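Local structure of cytidine deaminase (Mycobacterium tuberculosis, 4WIG) at residues G71-L76 / S102-D107; N12-A17 / A77-H82; T54-C59 / M87-C92. The protein catalyses the zinc-dependent hydrolytic deamination of cytidine and 2'-deoxycytidine to uridine and 2'-deoxyuridine, recycling pyrimidine nucleosides as a homotetramer. The protein carries 1 engineered substitution. One frame throughout, in Å; residues are numbered along the deposited sequence.

Interaction 1 (G71-L76 / S102-D107)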
ATOM      1  N   GLY A  71      -3.063 -20.906  -9.069  1.00 15.25           N
ATOM      2  CA  GLY A  71      -2.007 -21.886  -8.872  1.00 15.15           C
ATOM      3  C   GLY A  71      -0.944 -21.371  -7.921  1.00 14.85           C
ATOM      4  O   GLY A  71      -1.170 -20.417  -7.177  1.00 14.91           O
ATOM      5  N   ARG A  72       0.207 -22.033  -7.945  1.00 14.36           N
ATOM      6  CA  ARG A  72       1.328 -21.724  -7.071  1.00 14.20           C
ATOM      7  C   ARG A  72       2.547 -21.326  -7.898  1.00 12.96           C
ATOM      8  O   ARG A  72       2.782 -21.892  -8.961  1.00 13.02           O
ATOM      9  CB  ARG A  72       1.690 -22.949  -6.221  1.00 15.17           C
ATOM     10  CG  ARG A  72       0.590 -23.407  -5.269  1.00 16.07           C
ATOM     11  CD  ARG A  72       0.518 -22.536  -4.021  1.00 16.76           C
ATOM     12  NE  ARG A  72       1.665 -22.745  -3.135  1.00 17.40           N
ATOM     13  CZ  ARG A  72       1.897 -22.041  -2.024  1.00 18.72           C
ATOM     14  NH1 ARG A  72       1.066 -21.072  -1.651  1.00 19.21           N
ATOM     15  NH2 ARG A  72       2.973 -22.306  -1.282  1.00 19.35           N
ATOM     16  N   LEU A  73       3.324 -20.363  -7.402  1.00 11.53           N
ATOM     17  CA  LEU A  73       4.572 -19.957  -8.065  1.00 10.86           C
ATOM     18  C   LEU A  73       5.705 -20.873  -7.627  1.00 10.45           C
ATOM     19  O   LEU A  73       5.839 -21.155  -6.438  1.00 10.50           O
ATOM     20  CB  LEU A  73       4.926 -18.512  -7.715  1.00 10.51           C
ATOM     21  CG  LEU A  73       3.863 -17.458  -8.027  1.00 10.48           C
ATOM     22  CD1 LEU A  73       4.363 -16.095  -7.583  1.00 10.41           C
ATOM     23  CD2 LEU A  73       3.488 -17.453  -9.499  1.00 10.71           C
ATOM     24  N   LEU A  74       6.513 -21.324  -8.592  1.00 10.25           N
ATOM     25  CA  LEU A  74       7.682 -22.171  -8.332  1.00 10.34           C
ATOM     26  C   LEU A  74       9.011 -21.417  -8.380  1.00  9.94           C
ATOM     27  O   LEU A  74       9.957 -21.752  -7.659  1.00 10.19           O
ATOM     28  CB  LEU A  74       7.731 -23.310  -9.350  1.00 10.67           C
ATOM     29  CG  LEU A  74       6.538 -24.273  -9.328  1.00 11.26           C
ATOM     30  CD1 LEU A  74       6.766 -25.416 -10.301  1.00 11.51           C
ATOM     31  CD2 LEU A  74       6.268 -24.808  -7.930  1.00 11.34           C
ATOM     32  N   ALA A  75       9.074 -20.406  -9.239  1.00  9.27           N
ATOM     33  CA  ALA A  75      10.299 -19.665  -9.486  1.00  8.85           C
ATOM     34  C   ALA A  75       9.948 -18.298 -10.051  1.00  8.69           C
ATOM     35  O   ALA A  75       9.007 -18.190 -10.832  1.00  8.67           O
ATOM     36  CB  ALA A  75      11.174 -20.433 -10.461  1.00  8.64           C
ATOM     37  N   LEU A  76      10.691 -17.278  -9.631  1.00  8.31           N
ATOM     38  CA  LEU A  76      10.535 -15.925 -10.097  1.00  8.62           C
ATOM     39  C   LEU A  76      11.900 -15.243 -10.356  1.00  8.64           C
ATOM     40  O   LEU A  76      12.821 -15.359  -9.560  1.00  8.41           O
ATOM     41  CB  LEU A  76       9.732 -15.114  -9.061  1.00  8.79           C
ATOM     42  CG  LEU A  76       9.439 -13.663  -9.431  1.00  8.93           C
ATOM     43  CD1 LEU A  76       8.047 -13.244  -8.988  1.00  9.04           C
ATOM     44  CD2 LEU A  76      10.478 -12.716  -8.853  1.00  9.05           C
ATOM     45  N   SER A 102       7.799 -20.861   1.203  1.00 11.38           N
ATOM     46  CA  SER A 102       9.220 -20.763   1.521  1.00 11.64           C
ATOM     47  C   SER A 102      10.142 -21.342   0.442  1.00 11.91           C
ATOM     48  O   SER A 102      11.294 -20.923   0.329  1.00 11.89           O
ATOM     49  CB  SER A 102       9.495 -21.460   2.852  1.00 12.29           C
ATOM     50  OG  SER A 102       9.056 -22.804   2.800  1.00 12.67           O
ATOM     51  N   GLU A 103       9.649 -22.307  -0.333  1.00 12.11           N
ATOM     52  CA  GLU A 103      10.472 -22.961  -1.343  1.00 12.81           C
ATOM     53  C   GLU A 103      10.447 -22.293  -2.714  1.00 12.02           C
ATOM     54  O   GLU A 103      11.137 -22.742  -3.619  1.00 12.07           O
ATOM     55  CB  GLU A 103      10.090 -24.439  -1.466  1.00 13.95           C
ATOM     56  CG  GLU A 103      10.085 -25.164  -0.126  1.00 15.03           C
ATOM     57  CD  GLU A 103      11.337 -24.893   0.692  1.00 15.98           C
ATOM     58  OE1 GLU A 103      11.209 -24.543   1.889  1.00 17.62           O
ATOM     59  OE2 GLU A 103      12.459 -24.995   0.140  1.00 16.78           O
ATOM     60  N   LEU A 104       9.661 -21.231  -2.866  1.00 11.19           N
ATOM     61  CA  LEU A 104       9.678 -20.444  -4.103  1.00 10.58           C
ATOM     62  C   LEU A 104      11.097 -19.936  -4.338  1.00 10.25           C
ATOM     63  O   LEU A 104      11.670 -19.318  -3.464  1.00  9.78           O
ATOM     64  CB  LEU A 104       8.703 -19.270  -3.990  1.00 10.53           C
ATOM     65  CG  LEU A 104       8.785 -18.169  -5.040  1.00 10.39           C
ATOM     66  CD1 LEU A 104       8.646 -18.716  -6.447  1.00 10.23           C
ATOM     67  CD2 LEU A 104       7.717 -17.122  -4.768  1.00 10.33           C
ATOM     68  N   LEU A 105      11.664 -20.214  -5.511  1.00 10.41           N
ATOM     69  CA  LEU A 105      13.018 -19.774  -5.821  1.00 10.38           C
ATOM     70  C   LEU A 105      13.008 -18.395  -6.469  1.00 10.24           C
ATOM     71  O   LEU A 105      12.197 -18.121  -7.373  1.00 10.54           O
ATOM     72  CB  LEU A 105      13.741 -20.775  -6.725  1.00 10.57           C
ATOM     73  CG  LEU A 105      13.970 -22.159  -6.118  1.00 10.77           C
ATOM     74  CD1 LEU A 105      14.555 -23.097  -7.161  1.00 11.05           C
ATOM     75  CD2 LEU A 105      14.884 -22.074  -4.905  1.00 11.01           C
ATOM     76  N   ILE A 106      13.923 -17.548  -5.998  1.00  9.96           N
ATOM     77  CA  ILE A 106      14.065 -16.186  -6.455  1.00 10.07           C
ATOM     78  C   ILE A 106      15.428 -16.010  -7.128  1.00 10.28           C
ATOM     79  O   ILE A 106      16.456 -16.236  -6.506  1.00 10.27           O
ATOM     80  CB  ILE A 106      13.969 -15.214  -5.252  1.00  9.93           C
ATOM     81  CG1 ILE A 106      12.658 -15.442  -4.452  1.00  9.82           C
ATOM     82  CG2 ILE A 106      14.132 -13.777  -5.717  1.00  9.88           C
ATOM     83  CD1 ILE A 106      11.398 -15.208  -5.242  1.00  9.85           C
ATOM     84  N   ASP A 107      15.439 -15.618  -8.398  1.00 10.98           N
ATOM     85  CA  ASP A 107      16.691 -15.430  -9.127  1.00 11.79           C
ATOM     86  C   ASP A 107      17.607 -14.446  -8.411  1.00 12.62           C
ATOM     87  O   ASP A 107      17.152 -13.528  -7.722  1.00 12.34           O
ATOM     88  CB  ASP A 107      16.426 -14.892 -10.548  1.00 11.84           C
ATOM     89  CG  ASP A 107      17.478 -15.336 -11.555  1.00 12.41           C
ATOM     90  OD1 ASP A 107      18.489 -15.967 -11.168  1.00 12.64           O
ATOM     91  OD2 ASP A 107      17.285 -15.053 -12.753  1.00 12.85           O
TER
HETATM   92  O   HOH W   1      10.400 -24.106  -6.325  1.00 27.95           O
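Leu104 holds its CG opposite its own backbone N (chi1 167°), and the turn at chi2 (56°) swings CD1 across to the neighbouring strand. There CD1 sits 3.3 Å from both Leu74 C and Ala75 N, over their peptide link, and also meets Leu73 CB at 3.9 Å. Further along, Ile106 brings CD1 to 4.2 Å from Leu76 CB. Between these apolar contacts the two backbones run parallel, with Ala75 paired to Leu105 and Leu76 to Ile106. Leu105 N gives to Leu74 O at 3.1 Å. Leu105 O takes Leu76 N at 2.8 Å, and Leu76 O takes Asp107 N at 2.9 Å, while the Asp107 carboxylate makes a salt bridge with Arg10. A water also donates to Leu74 O (2.7 Å) and bridges it to Glu103 O. This is the strand pair of the beta-alpha-beta unit whose helix 90-100 lays Leu96 over Leu73, Leu76 and Leu104. On the other side of strand 73-80, Leu74 and Ala75 both face Leu34 of strand 29-35, a classic beta bulge. Three main-chain bonds thus set the parallel register of the short strand 105-106, and leucine and isoleucine methyls fill in beside them.

Interaction 2 (N12-A17 / A77-H82)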
ATOM      1  N   ASN A  12      12.196 -13.316 -20.006  1.00 12.29           N
ATOM      2  CA  ASN A  12      10.817 -12.874 -19.961  1.00 12.34           C
ATOM      3  C   ASN A  12      10.645 -11.698 -18.986  1.00 11.66           C
ATOM      4  O   ASN A  12       9.828 -10.797 -19.226  1.00 12.18           O
ATOM      5  CB  ASN A  12       9.879 -14.042 -19.593  1.00 13.00           C
ATOM      6  CG  ASN A  12       9.590 -14.956 -20.773  1.00 14.05           C
ATOM      7  OD1 ASN A  12      10.323 -15.914 -21.043  1.00 16.81           O
ATOM      8  ND2 ASN A  12       8.535 -14.668 -21.480  1.00 14.40           N
ATOM      9  N   ALA A  13      11.405 -11.705 -17.891  1.00 11.44           N
ATOM     10  CA  ALA A  13      11.390 -10.597 -16.941  1.00 11.30           C
ATOM     11  C   ALA A  13      11.898  -9.314 -17.622  1.00 11.37           C
ATOM     12  O   ALA A  13      11.309  -8.248 -17.472  1.00 11.32           O
ATOM     13  CB  ALA A  13      12.225 -10.917 -15.727  1.00 11.30           C
ATOM     14  N   THR A  14      12.981  -9.448 -18.383  1.00 11.32           N
ATOM     15  CA  THR A  14      13.549  -8.332 -19.146  1.00 11.84           C
ATOM     16  C   THR A  14      12.531  -7.766 -20.139  1.00 12.17           C
ATOM     17  O   THR A  14      12.318  -6.545 -20.210  1.00 11.72           O
ATOM     18  CB  THR A  14      14.841  -8.792 -19.859  1.00 12.08           C
ATOM     19  OG1 THR A  14      15.725  -9.353 -18.882  1.00 12.45           O
ATOM     20  CG2 THR A  14      15.530  -7.645 -20.579  1.00 12.06           C
ATOM     21  N   GLN A  15      11.869  -8.655 -20.875  1.00 12.84           N
ATOM     22  CA  GLN A  15      10.836  -8.252 -21.813  1.00 13.59           C
ATOM     23  C   GLN A  15       9.699  -7.543 -21.071  1.00 12.60           C
ATOM     24  O   GLN A  15       9.190  -6.530 -21.533  1.00 11.23           O
ATOM     25  CB  GLN A  15      10.317  -9.483 -22.575  1.00 15.77           C
ATOM     26  CG  GLN A  15       9.666  -9.185 -23.909  1.00 18.21           C
ATOM     27  CD  GLN A  15       8.343  -8.457 -23.785  1.00 20.30           C
ATOM     28  OE1 GLN A  15       8.130  -7.416 -24.423  1.00 25.09           O
ATOM     29  NE2 GLN A  15       7.443  -8.993 -22.968  1.00 21.72           N
ATOM     30  N   ALA A  16       9.311  -8.074 -19.910  1.00 11.69           N
ATOM     31  CA  ALA A  16       8.247  -7.480 -19.116  1.00 11.46           C
ATOM     32  C   ALA A  16       8.569  -6.042 -18.691  1.00 10.69           C
ATOM     33  O   ALA A  16       7.705  -5.184 -18.695  1.00 11.00           O
ATOM     34  CB  ALA A  16       7.950  -8.347 -17.898  1.00 11.31           C
ATOM     35  N   ALA A  17       9.828  -5.783 -18.361  1.00 10.39           N
ATOM     36  CA  ALA A  17      10.283  -4.473 -17.902  1.00 10.59           C
ATOM     37  C   ALA A  17      10.077  -3.382 -18.939  1.00 10.63           C
ATOM     38  O   ALA A  17       9.901  -2.217 -18.579  1.00 10.71           O
ATOM     39  CB  ALA A  17      11.748  -4.537 -17.511  1.00 10.55           C
ATOM     40  N   ALA A  77      12.003 -14.518 -11.472  1.00  8.74           N
ATOM     41  CA  ALA A  77      13.125 -13.614 -11.740  1.00  8.90           C
ATOM     42  C   ALA A  77      12.607 -12.179 -11.815  1.00  9.25           C
ATOM     43  O   ALA A  77      11.562 -11.927 -12.407  1.00  9.36           O
ATOM     44  CB  ALA A  77      13.829 -13.980 -13.054  1.00  8.77           C
ATOM     45  N   CYS A  78      13.346 -11.255 -11.209  1.00  9.43           N
ATOM     46  CA  CYS A  78      13.028  -9.825 -11.233  1.00  9.99           C
ATOM     47  C   CYS A  78      14.260  -9.077 -11.719  1.00 10.00           C
ATOM     48  O   CYS A  78      15.348  -9.295 -11.218  1.00  9.77           O
ATOM     49  CB  CYS A  78      12.689  -9.353  -9.828  1.00 10.49           C
ATOM     50  SG  CYS A  78      12.129  -7.643  -9.717  1.00 11.51           S
ATOM     51  N   VAL A  79      14.083  -8.205 -12.697  1.00 10.39           N
ATOM     52  CA  VAL A  79      15.193  -7.463 -13.275  1.00 10.56           C
ATOM     53  C   VAL A  79      14.839  -5.995 -13.438  1.00 10.76           C
ATOM     54  O   VAL A  79      13.666  -5.627 -13.513  1.00 10.55           O
ATOM     55  CB  VAL A  79      15.623  -8.045 -14.650  1.00 10.52           C
ATOM     56  CG1 VAL A  79      16.022  -9.521 -14.501  1.00 10.63           C
ATOM     57  CG2 VAL A  79      14.503  -7.878 -15.670  1.00 10.83           C
ATOM     58  N   ASP A  80      15.866  -5.160 -13.505  1.00 11.11           N
ATOM     59  CA  ASP A  80      15.684  -3.747 -13.795  1.00 11.16           C
ATOM     60  C   ASP A  80      15.683  -3.492 -15.322  1.00 11.84           C
ATOM     61  O   ASP A  80      15.735  -4.440 -16.102  1.00 11.15           O
ATOM     62  CB  ASP A  80      16.727  -2.930 -13.051  1.00 11.17           C
ATOM     63  CG  ASP A  80      18.133  -3.040 -13.644  1.00 11.80           C
ATOM     64  OD1 ASP A  80      18.338  -3.643 -14.724  1.00 11.46           O
ATOM     65  OD2 ASP A  80      19.046  -2.520 -12.977  1.00 13.24           O
ATOM     66  N   GLY A  81      15.604  -2.218 -15.725  1.00 12.74           N
ATOM     67  CA  GLY A  81      15.539  -1.833 -17.141  1.00 13.41           C
ATOM     68  C   GLY A  81      16.759  -2.254 -17.946  1.00 14.63           C
ATOM     69  O   GLY A  81      16.681  -2.392 -19.161  1.00 14.95           O
ATOM     70  N   HIS A  82      17.877  -2.468 -17.258  1.00 15.33           N
ATOM     71  CA  HIS A  82      19.129  -2.906 -17.877  1.00 16.32           C
ATOM     72  C   HIS A  82      19.293  -4.435 -17.860  1.00 15.84           C
ATOM     73  O   HIS A  82      20.321  -4.965 -18.293  1.00 15.94           O
ATOM     74  CB  HIS A  82      20.289  -2.211 -17.145  1.00 17.70           C
ATOM     75  CG  HIS A  82      20.426  -0.757 -17.481  1.00 19.04           C
ATOM     76  ND1 HIS A  82      21.610  -0.205 -17.918  1.00 20.51           N
ATOM     77  CD2 HIS A  82      19.520   0.250 -17.488  1.00 20.28           C
ATOM     78  CE1 HIS A  82      21.434   1.080 -18.163  1.00 21.08           C
ATOM     79  NE2 HIS A  82      20.172   1.380 -17.923  1.00 20.73           N
TER
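Ala13 and Val79 meet where the N-terminal helix lies on the sheet. Ala13 CB touches the main chain at Ala77 O (3.5 Å) and reaches Val79 CG2 at 3.8 Å. That valine methyl is the main point of touch from the strand side: CG2 lies 3.5 Å from Thr14 N and 3.6 Å from Ala13 C, so it presses on the helix backbone as much as on a side chain. With CG1 anti to the carbonyl carbon (chi1 -58°), CG2 is left between the backbone N and the carbonyl carbon, aimed at the helix. The Thr14 side chain crosses the valine at about a right angle, OG1 being 3.7 Å from CG2. A turn further on, Ala17 CB approaches Asp80 O at 4.2 Å.

Alanines at positions 13 and 17 let the helix come close, the two axes passing 7.5 Å apart with a signed crossing angle of -45°. In the next shell, Thr14 OG1 is hydrogen-bonded to Arg10 O, a turn back along the same helix. Asp80 OD1 accepts from Ser84 N and, weakly, from His82 N, tying down the turn that follows. This is helix-on-sheet packing: helix 6-17 covers the sheet face carrying Ala77 and Val79, Leu9 and Arg10 extend the contact to these two residues, and strand 29-35 lies alongside, bonded through Ala32 to Ala77 and through Gly30 to Val79.

Interaction 3 (T54-C59 / M87-C92). With ZN (zinc ion), chain C.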
ATOM      1  N   THR A  54       2.301   3.163  -5.969  1.00  9.41           N
ATOM      2  CA  THR A  54       3.068   2.460  -6.980  1.00  9.35           C
ATOM      3  C   THR A  54       2.904   0.957  -6.820  1.00  9.30           C
ATOM      4  O   THR A  54       2.921   0.443  -5.698  1.00  8.86           O
ATOM      5  CB  THR A  54       4.557   2.849  -6.882  1.00  9.46           C
ATOM      6  OG1 THR A  54       4.700   4.240  -7.225  1.00  9.40           O
ATOM      7  CG2 THR A  54       5.409   2.007  -7.815  1.00  9.63           C
ATOM      8  N   LEU A  55       2.711   0.272  -7.950  1.00  9.39           N
ATOM      9  CA  LEU A  55       2.583  -1.177  -8.003  1.00  9.87           C
ATOM     10  C   LEU A  55       3.908  -1.792  -8.406  1.00  9.49           C
ATOM     11  O   LEU A  55       4.514  -1.369  -9.389  1.00  9.31           O
ATOM     12  CB  LEU A  55       1.476  -1.552  -9.007  1.00 10.35           C
ATOM     13  CG  LEU A  55       0.093  -0.976  -8.659  1.00 11.12           C
ATOM     14  CD1 LEU A  55      -0.844  -0.927  -9.852  1.00 11.19           C
ATOM     15  CD2 LEU A  55      -0.523  -1.781  -7.524  1.00 11.76           C
ATOM     16  N   CYS A  56       4.384  -2.766  -7.626  1.00  9.32           N
ATOM     17  CA  CYS A  56       5.614  -3.487  -7.932  1.00  9.13           C
ATOM     18  C   CYS A  56       5.388  -4.550  -8.993  1.00  8.80           C
ATOM     19  O   CYS A  56       4.313  -5.158  -9.048  1.00  8.81           O
ATOM     20  CB  CYS A  56       6.157  -4.171  -6.684  1.00  9.29           C
ATOM     21  SG  CYS A  56       7.026  -3.082  -5.532  1.00  9.89           S
ATOM     22  N   ALA A  57       6.419  -4.811  -9.793  1.00  8.75           N
ATOM     23  CA  ALA A  57       6.375  -5.861 -10.813  1.00  8.75           C
ATOM     24  C   ALA A  57       5.949  -7.215 -10.255  1.00  8.78           C
ATOM     25  O   ALA A  57       5.178  -7.938 -10.877  1.00  8.37           O
ATOM     26  CB  ALA A  57       7.747  -5.987 -11.485  1.00  8.58           C
ATOM     27  N   GLU A  58       6.501  -7.565  -9.097  1.00  8.99           N
ATOM     28  CA  GLU A  58       6.249  -8.850  -8.482  1.00  9.31           C
ATOM     29  C   GLU A  58       4.786  -8.975  -8.058  1.00  9.63           C
ATOM     30  O   GLU A  58       4.199 -10.052  -8.198  1.00  9.41           O
ATOM     31  CB  GLU A  58       7.187  -9.086  -7.298  1.00  9.48           C
ATOM     32  CG  GLU A  58       8.661  -8.894  -7.631  1.00  9.58           C
ATOM     33  CD  GLU A  58       9.157  -7.482  -7.362  1.00  9.81           C
ATOM     34  OE1 GLU A  58       8.651  -6.522  -7.988  1.00  9.89           O
ATOM     35  OE2 GLU A  58      10.074  -7.321  -6.531  1.00 10.41           O
ATOM     36  N   CYS A  59       4.197  -7.883  -7.570  1.00  9.92           N
ATOM     37  CA  CYS A  59       2.760  -7.856  -7.297  1.00 10.48           C
ATOM     38  C   CYS A  59       1.945  -7.999  -8.574  1.00 10.12           C
ATOM     39  O   CYS A  59       0.929  -8.680  -8.573  1.00 10.32           O
ATOM     40  CB  CYS A  59       2.347  -6.584  -6.561  1.00 11.09           C
ATOM     41  SG  CYS A  59       2.965  -6.565  -4.863  1.00 13.03           S
ATOM     42  N   MET A  87      16.667  -8.047  -6.133  1.00 12.15           N
ATOM     43  CA  MET A  87      15.997  -8.734  -5.036  1.00 12.51           C
ATOM     44  C   MET A  87      14.676  -8.011  -4.785  1.00 11.58           C
ATOM     45  O   MET A  87      14.640  -6.773  -4.796  1.00 11.69           O
ATOM     46  CB  MET A  87      16.837  -8.700  -3.763  1.00 13.53           C
ATOM     47  CG  MET A  87      18.083  -9.567  -3.739  1.00 14.66           C
ATOM     48  SD  MET A  87      17.731 -11.313  -3.987  1.00 17.22           S
ATOM     49  CE  MET A  87      18.075 -11.373  -5.737  1.00 16.02           C
ATOM     50  N   PRO A  88      13.585  -8.766  -4.567  1.00 10.61           N
ATOM     51  CA  PRO A  88      12.311  -8.089  -4.295  1.00 10.27           C
ATOM     52  C   PRO A  88      12.317  -7.285  -3.014  1.00  9.44           C
ATOM     53  O   PRO A  88      13.042  -7.618  -2.074  1.00  9.41           O
ATOM     54  CB  PRO A  88      11.317  -9.243  -4.169  1.00 10.30           C
ATOM     55  CG  PRO A  88      11.888 -10.307  -5.025  1.00 10.68           C
ATOM     56  CD  PRO A  88      13.379 -10.179  -4.941  1.00 10.65           C
ATOM     57  N   CYS A  89      11.510  -6.231  -2.976  1.00  9.19           N
ATOM     58  CA  CYS A  89      11.364  -5.444  -1.768  1.00  8.92           C
ATOM     59  C   CYS A  89      10.595  -6.281  -0.767  1.00  8.52           C
ATOM     60  O   CYS A  89       9.992  -7.286  -1.130  1.00  7.83           O
ATOM     61  CB  CYS A  89      10.647  -4.116  -2.039  1.00  9.08           C
ATOM     62  SG  CYS A  89       8.848  -4.148  -2.192  1.00  9.37           S
ATOM     63  N   GLY A  90      10.641  -5.863   0.491  1.00  8.08           N
ATOM     64  CA  GLY A  90      10.042  -6.635   1.590  1.00  8.23           C
ATOM     65  C   GLY A  90       8.566  -6.918   1.393  1.00  8.09           C
ATOM     66  O   GLY A  90       8.094  -7.997   1.735  1.00  7.59           O
ATOM     67  N   ARG A  91       7.844  -5.926   0.864  1.00  8.58           N
ATOM     68  CA  ARG A  91       6.412  -6.038   0.600  1.00  9.04           C
ATOM     69  C   ARG A  91       6.182  -7.194  -0.360  1.00  8.93           C
ATOM     70  O   ARG A  91       5.370  -8.091  -0.116  1.00  8.57           O
ATOM     71  CB  ARG A  91       5.887  -4.708   0.022  1.00  9.56           C
ATOM     72  CG  ARG A  91       4.427  -4.676  -0.419  1.00 10.09           C
ATOM     73  CD  ARG A  91       4.262  -4.942  -1.905  1.00 10.35           C
ATOM     74  NE  ARG A  91       4.742  -3.846  -2.751  1.00 10.76           N
ATOM     75  CZ  ARG A  91       4.057  -2.726  -3.004  1.00 11.15           C
ATOM     76  NH1 ARG A  91       4.579  -1.799  -3.803  1.00 11.24           N
ATOM     77  NH2 ARG A  91       2.872  -2.514  -2.439  1.00 11.30           N
ATOM     78  N   CYS A  92       6.924  -7.164  -1.457  1.00  8.97           N
ATOM     79  CA  CYS A  92       6.862  -8.212  -2.465  1.00  9.02           C
ATOM     80  C   CYS A  92       7.292  -9.582  -1.942  1.00  9.19           C
ATOM     81  O   CYS A  92       6.706 -10.597  -2.328  1.00  9.20           O
ATOM     82  CB  CYS A  92       7.684  -7.803  -3.689  1.00  9.06           C
ATOM     83  SG  CYS A  92       6.906  -6.484  -4.620  1.00  9.20           S
TER
HETATM   84 ZN    ZN C 201       8.229  -4.660  -4.354  1.00  9.31          ZN
HETATM   85  O   HOH W   2       1.890   0.288  -3.178  1.00 16.05           O
HETATM   86  O   HOH W   3       9.889  -5.097  -5.237  1.00 11.45           O
HETATM   87  O   HOH W   4      12.592  -5.373  -6.984  1.00 42.11           O
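The zinc site of the cytidine deaminase fold is formed here, by the Cys-Ala-Glu and Pro-Cys-x-x-Cys motifs at the starts of helices 57-67 and 90-100. Cys56 SG, Cys89 SG and Cys92 SG each bind the zinc ion at 2.3 Å, and a water completes the four-fold shell at 1.9 Å from the metal. Cys56 and Cys89 are the N-cap residues of the two helices, so both helix starts are directed at the metal site and may help to stabilise the thiolates. Cys89 SG also takes a weak capping bond from Cys92 N.

Glu58, assigned by similarity as the proton donor, reaches the metal-bound water with a chain bent at chi2 (92°). The water donates to Glu58 OE2 at 2.6 Å and accepts from Cys89 N at 3.0 Å, a pair of bonds that fixes its place on the metal. The same OE2 lies against Pro88 CA and CB, and a second water links it, weakly at its far end, to Met87 O.

Arg91 meets Cys56 SG in addition to the metal. Its chain folds at chi2 and chi3, bringing NH1 to 3.3 Å from Cys56 SG in a hydrogen bond close to the guanidinium plane, which could offset part of the charge on the metal-bound sulfur. NH1 also makes a weak hydrogen bond to Thr54 O (3.4 Å), and a water bridges that oxygen to NH2. Other subunits close in: Gln94 of a second subunit bonds to Gly90 N, Ser50 of a third packs on Cys56 and Cys89, and Leu53 of the third and of the fourth packs on Arg91. Where the arginine chain passes helix 57-67, its CD rests 3.6 Å from Cys59 SG.

In the fold
Strand 73-80 ties the set together: its first half pairs with strand 105-106 in interaction 1, its second half lies under helix 6-17 in interaction 2, and the two meet where Asp107 OD2 packs 3.6 Å from Ala77 CB. Interaction 3 holds the zinc, its centre about 14 Å from that of interaction 1 and 13 Å from that of interaction 2. Interactions 1 and 2 both touch residues of interaction 3: the Leu76 side chain comes within about 4 Å of that of Glu58, Cys78 SG lies 3.8 Å from Glu58 CD, and Ile106 CG2 touches Pro88 CD. The engineered residue, Asp47, lies about 4 Å from Thr54 between side chains, at the substrate site inferred from relatives.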